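Local coordinates for protein neuraminidase (Influenza A virus, PDB 4GDI) that is a neuraminidase-like surface glycoprotein of bat influenza virus with a diverged putative active site, so that its predicted sialidase activity remains uncertain, at residues D37-R42 against S88-S93; R43-C48 against R100-C105; F54-A59 against E77-T82; E94-G99 against W111-A116; P148-I153 against Y199-T204. All blocks are in the same frame, centred on the assembly; numbering follows the deposited sequence.

Interaction 1: residues D37-R42 against S88-S93; sequences DLILSR and STLSTS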
# COMPACT_ATOMS: atom_id res chain seq x y z
N ASP A 37 16.56 5.29 -2.47
CA ASP A 37 15.67 4.65 -1.50
C ASP A 37 15.38 3.20 -1.86
O ASP A 37 14.36 2.63 -1.46
CB ASP A 37 14.37 5.44 -1.35
CG ASP A 37 14.57 6.74 -0.58
OD1 ASP A 37 15.36 6.75 0.38
OD2 ASP A 37 13.94 7.76 -0.95
N LEU A 38 16.29 2.60 -2.61
CA LEU A 38 16.23 1.17 -2.88
C LEU A 38 17.00 0.48 -1.77
O LEU A 38 18.08 0.93 -1.38
CB LEU A 38 16.87 0.87 -4.22
CG LEU A 38 16.23 -0.15 -5.15
CD1 LEU A 38 14.83 0.27 -5.54
CD2 LEU A 38 17.11 -0.31 -6.38
N ILE A 39 16.44 -0.59 -1.24
CA ILE A 39 17.14 -1.40 -0.26
C ILE A 39 17.99 -2.44 -0.99
O ILE A 39 17.46 -3.29 -1.70
CB ILE A 39 16.16 -2.10 0.69
CG1 ILE A 39 15.25 -1.05 1.34
CG2 ILE A 39 16.93 -2.92 1.73
CD1 ILE A 39 14.22 -1.62 2.29
N LEU A 40 19.30 -2.35 -0.80
CA LEU A 40 20.24 -3.26 -1.45
C LEU A 40 20.30 -4.58 -0.71
O LEU A 40 20.43 -4.62 0.52
CB LEU A 40 21.63 -2.62 -1.48
CG LEU A 40 21.68 -1.30 -2.26
CD1 LEU A 40 23.07 -0.74 -2.23
CD2 LEU A 40 21.21 -1.52 -3.69
N SER A 41 20.26 -5.67 -1.47
CA SER A 41 20.06 -6.99 -0.89
C SER A 41 21.17 -7.98 -1.18
O SER A 41 21.81 -7.95 -2.22
CB SER A 41 18.73 -7.56 -1.37
OG SER A 41 18.64 -7.57 -2.78
N ARG A 42 21.36 -8.90 -0.24
CA ARG A 42 22.24 -10.02 -0.46
C ARG A 42 21.66 -11.22 0.23
O ARG A 42 20.79 -11.08 1.08
CB ARG A 42 23.66 -9.72 0.04
CG ARG A 42 23.80 -9.37 1.52
CD ARG A 42 25.27 -9.03 1.83
NE ARG A 42 25.45 -8.45 3.16
CZ ARG A 42 26.48 -7.68 3.51
NH1 ARG A 42 27.43 -7.38 2.63
NH2 ARG A 42 26.56 -7.20 4.74
N SER A 88 12.46 -3.51 -4.08
CA SER A 88 12.65 -3.39 -2.65
C SER A 88 12.96 -1.94 -2.25
O SER A 88 14.07 -1.43 -2.45
CB SER A 88 13.74 -4.35 -2.18
OG SER A 88 13.32 -5.71 -2.28
N THR A 89 11.96 -1.27 -1.70
CA THR A 89 12.10 0.10 -1.23
C THR A 89 11.53 0.19 0.17
O THR A 89 10.91 -0.75 0.66
CB THR A 89 11.29 1.07 -2.09
OG1 THR A 89 9.90 0.88 -1.79
CG2 THR A 89 11.55 0.82 -3.57
N LEU A 90 11.68 1.35 0.79
CA LEU A 90 11.19 1.59 2.14
C LEU A 90 9.68 1.44 2.26
O LEU A 90 9.16 1.16 3.34
CB LEU A 90 11.59 2.99 2.60
CG LEU A 90 13.08 3.20 2.84
CD1 LEU A 90 13.32 4.65 3.23
CD2 LEU A 90 13.59 2.23 3.91
N SER A 91 8.98 1.64 1.15
CA SER A 91 7.52 1.55 1.15
C SER A 91 7.03 0.13 0.89
O SER A 91 5.92 -0.23 1.27
CB SER A 91 6.93 2.48 0.08
OG SER A 91 7.49 3.77 0.15
N THR A 92 7.83 -0.68 0.20
CA THR A 92 7.37 -1.98 -0.25
C THR A 92 7.95 -3.15 0.54
O THR A 92 7.49 -4.28 0.39
CB THR A 92 7.76 -2.20 -1.72
OG1 THR A 92 9.19 -2.18 -1.82
CG2 THR A 92 7.17 -1.13 -2.60
N SER A 93 8.98 -2.90 1.34
CA SER A 93 9.72 -3.97 2.00
C SER A 93 9.46 -3.95 3.49
O SER A 93 9.37 -2.88 4.09
CB SER A 93 11.23 -3.82 1.76
OG SER A 93 11.55 -3.93 0.39
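The backbone amide of I39 donates to the carbonyl of S88 (I39 N to S88 O 2.8 Å, 164° at the hydrogen), where the start of strand 39-42 meets the loop joining strands 78-83 and 94-98 in one blade of the neuraminidase beta-propeller. A CA-H...O contact from L38 CA to S88 O (3.4 Å) and another from T89 CA to D37 O (3.4 Å) accompany it. The CB of I39 is directed toward the loop, and its extended end (chi2 179°) carries CD1 to 3.7 Å from S93 CB, with L90 CD2 also near. L38 and T89 meet obliquely through methyls, L38 CD1 lying 3.9 Å from T89 CG2. Both loop serines, S88 and S93, send their hydroxyls to T82, which ties the loop to strand 78-83. The contact also borders a subunit interface: D37 and L90 pack on P35 of the second subunit. The loop holds its own shape, since T89 OG1 accepts from S91 N in an ST turn, T89 O receives both T92 N and S93 N, and T89 N donates to T92 OG1 at 2.9 Å.

Interaction 2: residues R43-C48 against R100-C105; sequences RAYVSC and RSSSAC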
# COMPACT_ATOMS: atom_id res chain seq x y z
N ARG A 43 22.13 -12.40 -0.17
CA ARG A 43 21.69 -13.66 0.39
C ARG A 43 20.18 -13.81 0.22
O ARG A 43 19.49 -14.37 1.06
CB ARG A 43 22.14 -13.79 1.85
CG ARG A 43 23.66 -13.62 1.98
CD ARG A 43 24.28 -14.28 3.20
NE ARG A 43 24.27 -13.40 4.37
CZ ARG A 43 25.10 -12.38 4.57
NH1 ARG A 43 26.03 -12.07 3.67
NH2 ARG A 43 24.99 -11.65 5.68
N ALA A 44 19.70 -13.33 -0.92
CA ALA A 44 18.28 -13.35 -1.21
C ALA A 44 17.82 -14.72 -1.71
O ALA A 44 18.61 -15.52 -2.22
CB ALA A 44 17.90 -12.26 -2.22
N TYR A 45 16.52 -14.97 -1.54
CA TYR A 45 15.89 -16.18 -2.05
C TYR A 45 14.39 -15.94 -2.10
O TYR A 45 13.89 -14.93 -1.62
CB TYR A 45 16.23 -17.40 -1.17
CG TYR A 45 15.83 -17.25 0.29
CD1 TYR A 45 16.67 -16.61 1.19
CD2 TYR A 45 14.62 -17.73 0.76
CE1 TYR A 45 16.33 -16.47 2.52
CE2 TYR A 45 14.25 -17.60 2.10
CZ TYR A 45 15.12 -16.97 2.97
OH TYR A 45 14.78 -16.81 4.28
N VAL A 46 13.66 -16.90 -2.66
CA VAL A 46 12.23 -16.72 -2.85
C VAL A 46 11.45 -17.76 -2.06
O VAL A 46 11.88 -18.91 -1.95
CB VAL A 46 11.84 -16.84 -4.35
CG1 VAL A 46 10.32 -16.78 -4.50
CG2 VAL A 46 12.51 -15.73 -5.18
N SER A 47 10.30 -17.37 -1.53
CA SER A 47 9.39 -18.33 -0.88
C SER A 47 7.97 -17.77 -0.94
O SER A 47 7.77 -16.56 -0.87
CB SER A 47 9.83 -18.59 0.57
OG SER A 47 9.25 -19.78 1.09
N CYS A 48 6.99 -18.66 -1.05
CA CYS A 48 5.61 -18.26 -1.33
C CYS A 48 4.63 -18.69 -0.25
O CYS A 48 4.83 -19.72 0.42
CB CYS A 48 5.17 -18.88 -2.66
SG CYS A 48 6.42 -18.87 -3.99
N ARG A 100 21.98 -12.60 10.04
CA ARG A 100 23.09 -12.62 9.08
C ARG A 100 22.86 -13.70 8.01
O ARG A 100 23.34 -13.59 6.88
CB ARG A 100 24.41 -12.93 9.79
CG ARG A 100 24.68 -12.06 11.01
CD ARG A 100 25.97 -12.49 11.72
NE ARG A 100 27.16 -12.01 11.03
CZ ARG A 100 27.78 -10.87 11.31
NH1 ARG A 100 27.34 -10.08 12.29
NH2 ARG A 100 28.86 -10.52 10.62
N SER A 101 22.15 -14.75 8.40
CA SER A 101 21.67 -15.73 7.45
C SER A 101 20.26 -16.14 7.86
O SER A 101 19.82 -15.90 8.99
CB SER A 101 22.59 -16.95 7.37
OG SER A 101 22.65 -17.69 8.59
N SER A 102 19.54 -16.77 6.94
CA SER A 102 18.13 -17.06 7.22
C SER A 102 17.54 -18.20 6.40
O SER A 102 18.14 -18.70 5.45
CB SER A 102 17.29 -15.80 6.99
OG SER A 102 17.01 -15.64 5.62
N SER A 103 16.34 -18.59 6.80
CA SER A 103 15.52 -19.47 6.00
C SER A 103 14.08 -19.18 6.38
O SER A 103 13.80 -18.80 7.52
CB SER A 103 15.86 -20.93 6.29
OG SER A 103 15.12 -21.79 5.44
N ALA A 104 13.17 -19.35 5.44
CA ALA A 104 11.77 -19.11 5.71
C ALA A 104 10.90 -20.04 4.88
O ALA A 104 11.29 -20.50 3.81
CB ALA A 104 11.42 -17.65 5.39
N CYS A 105 9.72 -20.34 5.39
CA CYS A 105 8.82 -21.21 4.67
C CYS A 105 7.43 -21.11 5.29
O CYS A 105 7.31 -21.01 6.52
CB CYS A 105 9.32 -22.67 4.67
SG CYS A 105 9.89 -23.35 6.28
O HOH W 1 19.09 -14.91 4.13
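The guanidinium of R43 and the ring of Y45 both meet the segment 100-105 at their edges. R43 presents its side edge to a single carbonyl oxygen: NE lies 2.7 Å and NH2 2.8 Å from R100 O, which stays within about 15° of the guanidinium plane. NE approaches almost in line with the C=O bond, while NH2 comes in on a lone pair in the carbonyl plane. A bend at chi3 (-87°) turns the group to this pose. NH2 also forms a salt bridge with E77, whose carboxylate makes a long, weak ion pair with R100 and probably eases the proximity of the two arginines. At the Y45 ring, S102 OG and a water lie at the edge, near the ring plane, whereas A104 N and S103 CA approach obliquely. Y45 OH donates to S102 OG at 2.9 Å. The same serine oxygen donates to the water (2.7 Å), which in turn donates to R43 O (3.1 Å), linking two points of segment 43-48. Beyond it, A104 CB lies 3.6 Å from Y45 OH. S47 OG reaches outside the contact to E151, and C105 is disulfide-bonded to C152. The strand axes run 7.1 Å apart at 22°, without backbone pairing between them; such roughly parallel packing is that of inner strands from successive blades of a beta-propeller, bridged near its centre by side chains and water.

Interaction 3: residues F54-A59 against E77-T82; sequences FKFFIA and ESLYKT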
# COMPACT_ATOMS: atom_id res chain seq x y z
N PHE A 54 7.47 -14.13 -2.41
CA PHE A 54 8.21 -13.02 -1.85
C PHE A 54 9.71 -13.25 -2.01
O PHE A 54 10.17 -14.39 -2.09
CB PHE A 54 7.88 -12.84 -0.35
CG PHE A 54 6.43 -12.59 -0.08
CD1 PHE A 54 5.53 -13.65 0.04
CD2 PHE A 54 5.95 -11.29 0.04
CE1 PHE A 54 4.17 -13.43 0.27
CE2 PHE A 54 4.58 -11.05 0.27
CZ PHE A 54 3.70 -12.13 0.39
N LYS A 55 10.44 -12.15 -2.05
CA LYS A 55 11.89 -12.14 -1.96
C LYS A 55 12.27 -11.88 -0.51
O LYS A 55 11.94 -10.84 0.06
CB LYS A 55 12.47 -11.05 -2.86
CG LYS A 55 13.98 -10.89 -2.73
CD LYS A 55 14.54 -9.93 -3.78
CE LYS A 55 15.25 -8.76 -3.13
NZ LYS A 55 15.44 -7.61 -4.06
N PHE A 56 12.95 -12.85 0.10
CA PHE A 56 13.54 -12.70 1.42
C PHE A 56 15.02 -12.39 1.22
O PHE A 56 15.67 -12.98 0.36
CB PHE A 56 13.39 -13.98 2.23
CG PHE A 56 11.97 -14.27 2.65
CD1 PHE A 56 11.08 -14.83 1.77
CD2 PHE A 56 11.55 -14.00 3.94
CE1 PHE A 56 9.80 -15.09 2.15
CE2 PHE A 56 10.26 -14.26 4.32
CZ PHE A 56 9.39 -14.80 3.43
N PHE A 57 15.57 -11.48 2.02
CA PHE A 57 16.94 -11.05 1.83
C PHE A 57 17.53 -10.31 3.03
O PHE A 57 16.79 -9.78 3.87
CB PHE A 57 17.04 -10.15 0.60
CG PHE A 57 16.29 -8.85 0.72
CD1 PHE A 57 14.95 -8.78 0.37
CD2 PHE A 57 16.92 -7.70 1.14
CE1 PHE A 57 14.25 -7.58 0.48
CE2 PHE A 57 16.23 -6.50 1.25
CZ PHE A 57 14.90 -6.44 0.91
N ILE A 58 18.86 -10.29 3.12
CA ILE A 58 19.53 -9.51 4.13
C ILE A 58 19.82 -8.15 3.50
O ILE A 58 20.41 -8.08 2.42
CB ILE A 58 20.84 -10.16 4.60
CG1 ILE A 58 20.63 -11.63 4.98
CG2 ILE A 58 21.43 -9.40 5.77
CD1 ILE A 58 19.58 -11.84 6.08
N ALA A 59 19.41 -7.07 4.16
CA ALA A 59 19.69 -5.72 3.65
C ALA A 59 21.10 -5.31 4.05
O ALA A 59 21.54 -5.59 5.16
CB ALA A 59 18.69 -4.72 4.20
N GLU A 77 22.77 -6.27 10.55
CA GLU A 77 22.14 -7.07 9.51
C GLU A 77 20.75 -7.51 9.90
O GLU A 77 20.55 -8.14 10.95
CB GLU A 77 23.00 -8.29 9.19
CG GLU A 77 24.41 -7.91 8.80
CD GLU A 77 25.20 -9.07 8.22
OE1 GLU A 77 25.10 -9.30 6.99
OE2 GLU A 77 25.92 -9.75 8.98
N SER A 78 19.79 -7.21 9.02
CA SER A 78 18.41 -7.64 9.22
C SER A 78 17.82 -8.26 7.96
O SER A 78 18.13 -7.87 6.83
CB SER A 78 17.55 -6.45 9.67
OG SER A 78 17.89 -6.04 10.99
N LEU A 79 16.96 -9.25 8.19
CA LEU A 79 16.20 -9.92 7.16
C LEU A 79 14.94 -9.11 6.81
O LEU A 79 14.20 -8.69 7.71
CB LEU A 79 15.79 -11.30 7.68
CG LEU A 79 14.80 -12.09 6.83
CD1 LEU A 79 15.47 -12.58 5.54
CD2 LEU A 79 14.23 -13.24 7.66
N TYR A 80 14.68 -8.95 5.52
CA TYR A 80 13.52 -8.23 5.00
C TYR A 80 12.80 -9.14 4.02
O TYR A 80 13.37 -10.11 3.53
CB TYR A 80 13.94 -6.98 4.21
CG TYR A 80 14.45 -5.81 5.01
CD1 TYR A 80 15.66 -5.89 5.70
CD2 TYR A 80 13.75 -4.61 5.04
CE1 TYR A 80 16.14 -4.81 6.42
CE2 TYR A 80 14.22 -3.52 5.76
CZ TYR A 80 15.41 -3.62 6.45
OH TYR A 80 15.89 -2.54 7.16
N LYS A 81 11.56 -8.80 3.70
CA LYS A 81 10.89 -9.43 2.58
C LYS A 81 10.08 -8.42 1.79
O LYS A 81 9.55 -7.43 2.32
CB LYS A 81 10.02 -10.60 3.02
CG LYS A 81 8.67 -10.23 3.60
CD LYS A 81 7.75 -11.45 3.59
CE LYS A 81 6.47 -11.22 4.39
NZ LYS A 81 5.41 -12.21 4.03
N THR A 82 10.01 -8.69 0.49
CA THR A 82 9.36 -7.83 -0.48
C THR A 82 8.54 -8.70 -1.44
O THR A 82 9.02 -9.76 -1.87
CB THR A 82 10.43 -7.08 -1.33
OG1 THR A 82 11.23 -6.28 -0.46
CG2 THR A 82 9.78 -6.20 -2.37
O HOH W 2 20.59 -4.72 7.37
O HOH W 3 24.13 -6.77 5.99
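At F54, the ring lies under the ammonium of K81: NZ sits 3.9 Å from the ring centroid and 6° off the normal, a cation-pi contact in an antiparallel pair of strands within a beta-propeller blade. K55 and T82 form a hydrogen-bonded pair, K55 N to T82 O 2.8 Å with T82 N returning to K55 O. F56 faces K81 in a non-hydrogen-bonded pair. The two side chains lie side by side, K81 CB over the F56 ring face (4.0 Å to the centroid) and L79 CD1 at the ring edge, so the lysine's extended chain covers both F54 and F56. F57 pairs with Y80 through two backbone bonds. Its chi1 of 64° sets CG between backbone N and carbonyl carbon and brings one ring face under Y80 CB (3.8 Å from CB to the centroid), with T82 OG1, hydrogen-bonded to S93, at the ring edge. The F57 and Y80 rings are near parallel (17°) but slid apart. A water lies between A59 O and S78 N, accepting from the amide; next to S78, E77 forms a salt bridge with R43. The A59 methyl approaches the Y80 ring obliquely, CB to CE1 3.4 Å.

Interaction 4: residues E94-G99 against W111-A116; sequences EMILPG and WTVLVA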
# COMPACT_ATOMS: atom_id res chain seq x y z
N GLU A 94 9.35 -5.13 4.08
CA GLU A 94 9.09 -5.25 5.51
C GLU A 94 10.33 -5.82 6.19
O GLU A 94 10.88 -6.82 5.75
CB GLU A 94 7.90 -6.18 5.73
CG GLU A 94 7.71 -6.65 7.14
CD GLU A 94 6.57 -7.65 7.28
OE1 GLU A 94 5.99 -8.03 6.24
OE2 GLU A 94 6.26 -8.05 8.42
N MET A 95 10.77 -5.18 7.27
CA MET A 95 11.83 -5.75 8.08
C MET A 95 11.22 -6.83 8.99
O MET A 95 10.24 -6.57 9.67
CB MET A 95 12.52 -4.67 8.92
CG MET A 95 13.65 -5.22 9.78
SD MET A 95 14.12 -4.08 11.11
CE MET A 95 15.19 -2.93 10.27
N ILE A 96 11.80 -8.03 8.98
CA ILE A 96 11.23 -9.16 9.71
C ILE A 96 11.92 -9.45 11.05
O ILE A 96 11.27 -9.53 12.08
CB ILE A 96 11.26 -10.45 8.86
CG1 ILE A 96 10.39 -10.27 7.60
CG2 ILE A 96 10.73 -11.63 9.68
CD1 ILE A 96 10.51 -11.40 6.62
N LEU A 97 13.24 -9.65 11.00
CA LEU A 97 14.06 -9.96 12.17
C LEU A 97 15.50 -9.55 11.89
O LEU A 97 15.89 -9.43 10.73
CB LEU A 97 14.04 -11.47 12.47
CG LEU A 97 12.84 -12.11 13.19
CD1 LEU A 97 12.99 -13.59 13.13
CD2 LEU A 97 12.73 -11.66 14.65
N PRO A 98 16.30 -9.34 12.94
CA PRO A 98 17.75 -9.22 12.73
C PRO A 98 18.32 -10.58 12.34
O PRO A 98 17.84 -11.60 12.85
CB PRO A 98 18.29 -8.80 14.11
CG PRO A 98 17.25 -9.23 15.07
CD PRO A 98 15.93 -9.17 14.36
N GLY A 99 19.30 -10.61 11.45
CA GLY A 99 19.90 -11.86 11.03
C GLY A 99 20.99 -11.70 9.98
O GLY A 99 20.93 -10.79 9.16
N TRP A 111 3.96 -18.34 8.53
CA TRP A 111 5.37 -18.35 8.19
C TRP A 111 6.22 -18.81 9.36
O TRP A 111 6.07 -18.31 10.48
CB TRP A 111 5.85 -16.94 7.82
CG TRP A 111 5.40 -16.51 6.47
CD1 TRP A 111 4.35 -15.70 6.18
CD2 TRP A 111 6.00 -16.86 5.21
NE1 TRP A 111 4.25 -15.52 4.82
CE2 TRP A 111 5.25 -16.22 4.20
CE3 TRP A 111 7.09 -17.65 4.84
CZ2 TRP A 111 5.55 -16.34 2.84
CZ3 TRP A 111 7.40 -17.79 3.49
CH2 TRP A 111 6.62 -17.14 2.50
N THR A 112 7.09 -19.78 9.10
CA THR A 112 8.22 -20.07 9.97
C THR A 112 9.45 -19.36 9.39
O THR A 112 9.76 -19.50 8.21
CB THR A 112 8.51 -21.57 10.03
OG1 THR A 112 7.36 -22.28 10.49
CG2 THR A 112 9.67 -21.85 10.95
N VAL A 113 10.12 -18.59 10.23
CA VAL A 113 11.31 -17.84 9.83
C VAL A 113 12.43 -18.17 10.81
O VAL A 113 12.21 -18.14 12.01
CB VAL A 113 11.06 -16.32 9.88
CG1 VAL A 113 12.34 -15.55 9.59
CG2 VAL A 113 9.93 -15.91 8.92
N LEU A 114 13.60 -18.50 10.28
CA LEU A 114 14.78 -18.70 11.10
C LEU A 114 15.86 -17.69 10.72
O LEU A 114 16.09 -17.41 9.54
CB LEU A 114 15.34 -20.12 10.91
CG LEU A 114 14.45 -21.33 11.25
CD1 LEU A 114 13.63 -21.78 10.04
CD2 LEU A 114 15.32 -22.46 11.76
N VAL A 115 16.53 -17.16 11.73
CA VAL A 115 17.68 -16.27 11.51
C VAL A 115 18.83 -16.64 12.42
O VAL A 115 18.62 -17.14 13.54
CB VAL A 115 17.34 -14.78 11.76
CG1 VAL A 115 16.42 -14.22 10.68
CG2 VAL A 115 16.73 -14.61 13.14
N ALA A 116 20.05 -16.37 11.96
CA ALA A 116 21.23 -16.59 12.78
C ALA A 116 21.86 -15.25 13.10
O ALA A 116 21.94 -14.37 12.24
CB ALA A 116 22.20 -17.49 12.06
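L97 places CD1 against two valines, 4.1 Å from V113 CG1 and 3.9 Å from V115 CG2. The leucine and V113 slide past each other in opposite directions, while L97 and V115 meet obliquely. A first torsion of -79° sets L97 CG beside its own backbone N and aims the branch at this pair. I96 adds a methyl contact, CG2 to V113 CG1 at 4.2 Å. At the far end the valine meets backbone: V115 CG2 lies 3.2 Å from P98 O, and G99 brings CA within 4.0 Å of V115 CB. G99 CA also makes a CA-H...O contact with A116 O (3.5 Å). The strand axes stand 7.6 Å apart and cross at -43°, so side chains rather than paired backbones join what are the edge of one propeller blade and the next blade's sheet. The presentation of both I96 and L97 to this side comes from a classic beta bulge, in which the two residues together face L79 of the neighbouring strand. L79 in turn touches V113 and V115, adding to the apolar layer from its own blade. From the next blade's sheet, M126 of strand 124-129 backs both P98 and V115, and N117 ND2 hydrogen-bonds P98 O. The outer side of the bulged strand meets a second subunit, where M95 packs on H25 of that subunit and P98 on its T24.

Interaction 5: residues P148-I153 against Y199-T204; sequences PNSECI and YSTCYT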
# COMPACT_ATOMS: atom_id res chain seq x y z
N PRO A 148 20.73 -21.71 5.44
CA PRO A 148 21.15 -21.86 4.04
C PRO A 148 20.75 -20.75 3.05
O PRO A 148 21.16 -20.82 1.89
CB PRO A 148 20.48 -23.16 3.62
CG PRO A 148 19.26 -23.26 4.49
CD PRO A 148 19.63 -22.63 5.80
N ASN A 149 20.01 -19.75 3.50
CA ASN A 149 19.57 -18.67 2.61
C ASN A 149 18.80 -19.21 1.42
O ASN A 149 19.03 -18.85 0.27
CB ASN A 149 20.77 -17.81 2.18
CG ASN A 149 21.57 -17.34 3.37
OD1 ASN A 149 21.03 -16.74 4.31
ND2 ASN A 149 22.85 -17.66 3.37
N SER A 150 17.87 -20.10 1.73
CA SER A 150 16.94 -20.63 0.75
C SER A 150 15.75 -21.11 1.57
O SER A 150 15.86 -21.29 2.78
CB SER A 150 17.56 -21.81 0.01
OG SER A 150 16.84 -22.14 -1.16
N GLU A 151 14.61 -21.32 0.93
CA GLU A 151 13.41 -21.62 1.70
C GLU A 151 13.54 -22.94 2.43
O GLU A 151 14.14 -23.89 1.92
CB GLU A 151 12.14 -21.63 0.84
CG GLU A 151 11.95 -22.80 -0.10
CD GLU A 151 10.56 -22.78 -0.77
OE1 GLU A 151 9.73 -21.93 -0.38
OE2 GLU A 151 10.29 -23.59 -1.69
N CYS A 152 12.96 -22.99 3.62
CA CYS A 152 12.85 -24.26 4.32
C CYS A 152 11.67 -25.04 3.72
O CYS A 152 10.92 -24.52 2.89
CB CYS A 152 12.75 -24.07 5.86
SG CYS A 152 11.81 -22.68 6.48
N ILE A 153 11.54 -26.30 4.10
CA ILE A 153 10.61 -27.19 3.44
C ILE A 153 9.52 -27.66 4.40
O ILE A 153 9.82 -28.31 5.41
CB ILE A 153 11.35 -28.44 2.90
CG1 ILE A 153 12.38 -28.04 1.85
CG2 ILE A 153 10.38 -29.41 2.29
CD1 ILE A 153 11.79 -27.21 0.70
N TYR A 199 24.86 -24.08 2.21
CA TYR A 199 23.93 -23.44 1.29
C TYR A 199 22.89 -24.40 0.71
O TYR A 199 22.54 -24.29 -0.47
CB TYR A 199 24.68 -22.80 0.13
CG TYR A 199 25.87 -21.95 0.48
CD1 TYR A 199 25.97 -21.31 1.70
CD2 TYR A 199 26.91 -21.78 -0.44
CE1 TYR A 199 27.07 -20.50 2.00
CE2 TYR A 199 28.01 -20.99 -0.15
CZ TYR A 199 28.08 -20.35 1.06
OH TYR A 199 29.17 -19.57 1.34
N SER A 200 22.39 -25.33 1.52
CA SER A 200 21.36 -26.25 1.07
C SER A 200 20.24 -25.48 0.40
O SER A 200 19.71 -24.54 0.98
CB SER A 200 20.75 -27.02 2.24
OG SER A 200 21.70 -27.88 2.83
N THR A 201 19.85 -25.92 -0.80
CA THR A 201 18.64 -25.44 -1.43
C THR A 201 17.81 -26.67 -1.79
O THR A 201 18.31 -27.64 -2.36
CB THR A 201 18.94 -24.53 -2.65
OG1 THR A 201 17.72 -24.13 -3.29
CG2 THR A 201 19.82 -25.25 -3.69
N CYS A 202 16.53 -26.63 -1.43
CA CYS A 202 15.73 -27.86 -1.35
C CYS A 202 14.34 -27.70 -1.98
O CYS A 202 13.85 -26.57 -2.16
CB CYS A 202 15.50 -28.24 0.12
SG CYS A 202 16.95 -28.34 1.21
N TYR A 203 13.72 -28.83 -2.28
CA TYR A 203 12.32 -28.87 -2.69
C TYR A 203 11.75 -30.15 -2.13
O TYR A 203 12.49 -30.99 -1.62
CB TYR A 203 12.17 -28.79 -4.22
CG TYR A 203 12.79 -29.95 -4.94
CD1 TYR A 203 14.13 -29.91 -5.32
CD2 TYR A 203 12.05 -31.09 -5.25
CE1 TYR A 203 14.72 -30.98 -5.99
CE2 TYR A 203 12.62 -32.15 -5.92
CZ TYR A 203 13.96 -32.09 -6.28
OH TYR A 203 14.53 -33.14 -6.94
N THR A 204 10.42 -30.30 -2.19
CA THR A 204 9.79 -31.51 -1.72
C THR A 204 8.84 -32.12 -2.76
O THR A 204 8.18 -31.41 -3.52
CB THR A 204 9.01 -31.28 -0.42
OG1 THR A 204 8.45 -32.52 0.03
CG2 THR A 204 7.90 -30.27 -0.64
O HOH W 4 15.16 -24.18 -0.69
O HOH W 5 11.51 -25.49 -3.22
O HOH W 6 16.98 -24.87 2.12
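S150 and T201 each carry their hydroxyl opposite the backbone N (chi1 -165° and 177°), and these torsions bring S150 OG to 3.0 Å from T201 OG1, a hydrogen bond between the two hydroxyls. T201 OG1 is tied a second time, to F323. I153 has CG1 beside its backbone N (chi1 -63°) and CG2 beside its carbonyl carbon, so its two branches part over the strand: CG1 lies 3.6 Å from C202 CB, and CG2 lies 3.6 Å from T204 CB. Upstream, the P148 ring presses on the strand edge, CB only 3.1 Å from S200 O. Three waters lie between the segments. One molecule joins S150 OG, E151 O and the amide of C202, the last donating at 2.9 Å. Another donates both to E151 OE2 and to C202 O (2.8 Å). A third lies between E151 O and S200 O, 3.0 Å from the carbonyl of E151. E151 is steadied from further out, where its OE1 meets S47 OG and its OE2 meets the amide of Q325. C152 is disulfide-bonded to C105 and C202 to C211. The centre of the contact is about 5 Å from that of the chain; it joins the loop entering one propeller blade to the first, inner strand (200-205) of the next. With no direct backbone hydrogen bond between them, the two segments meet through a hydroxyl pair, apolar contacts and water rather than as neighbours in one sheet, and the three waters, together with protein partners, meet part of the polar demand.

Overall arrangement
All five contacts are buried, yet they differ in depth. Interactions 2 and 5 lie nearest the chain's centre, touch no other subunit and are joined by the C105-C152 disulfide and the S47-E151 hydrogen bond; both span neighbouring blades through hydroxyls and water. Interaction 3 is regular antiparallel pairing inside one blade, and its E77 reaches R43 of interaction 2. Interactions 1, 3 and 4 share that blade's sheet: T82 of interaction 3 receives the serines of interaction 1, and L79 bonds the bulged strand of interaction 4. Interactions 1 and 4 lie farther out, at the subunit interface; the first combines one backbone hydrogen bond with packing of I39, the second is apolar packing.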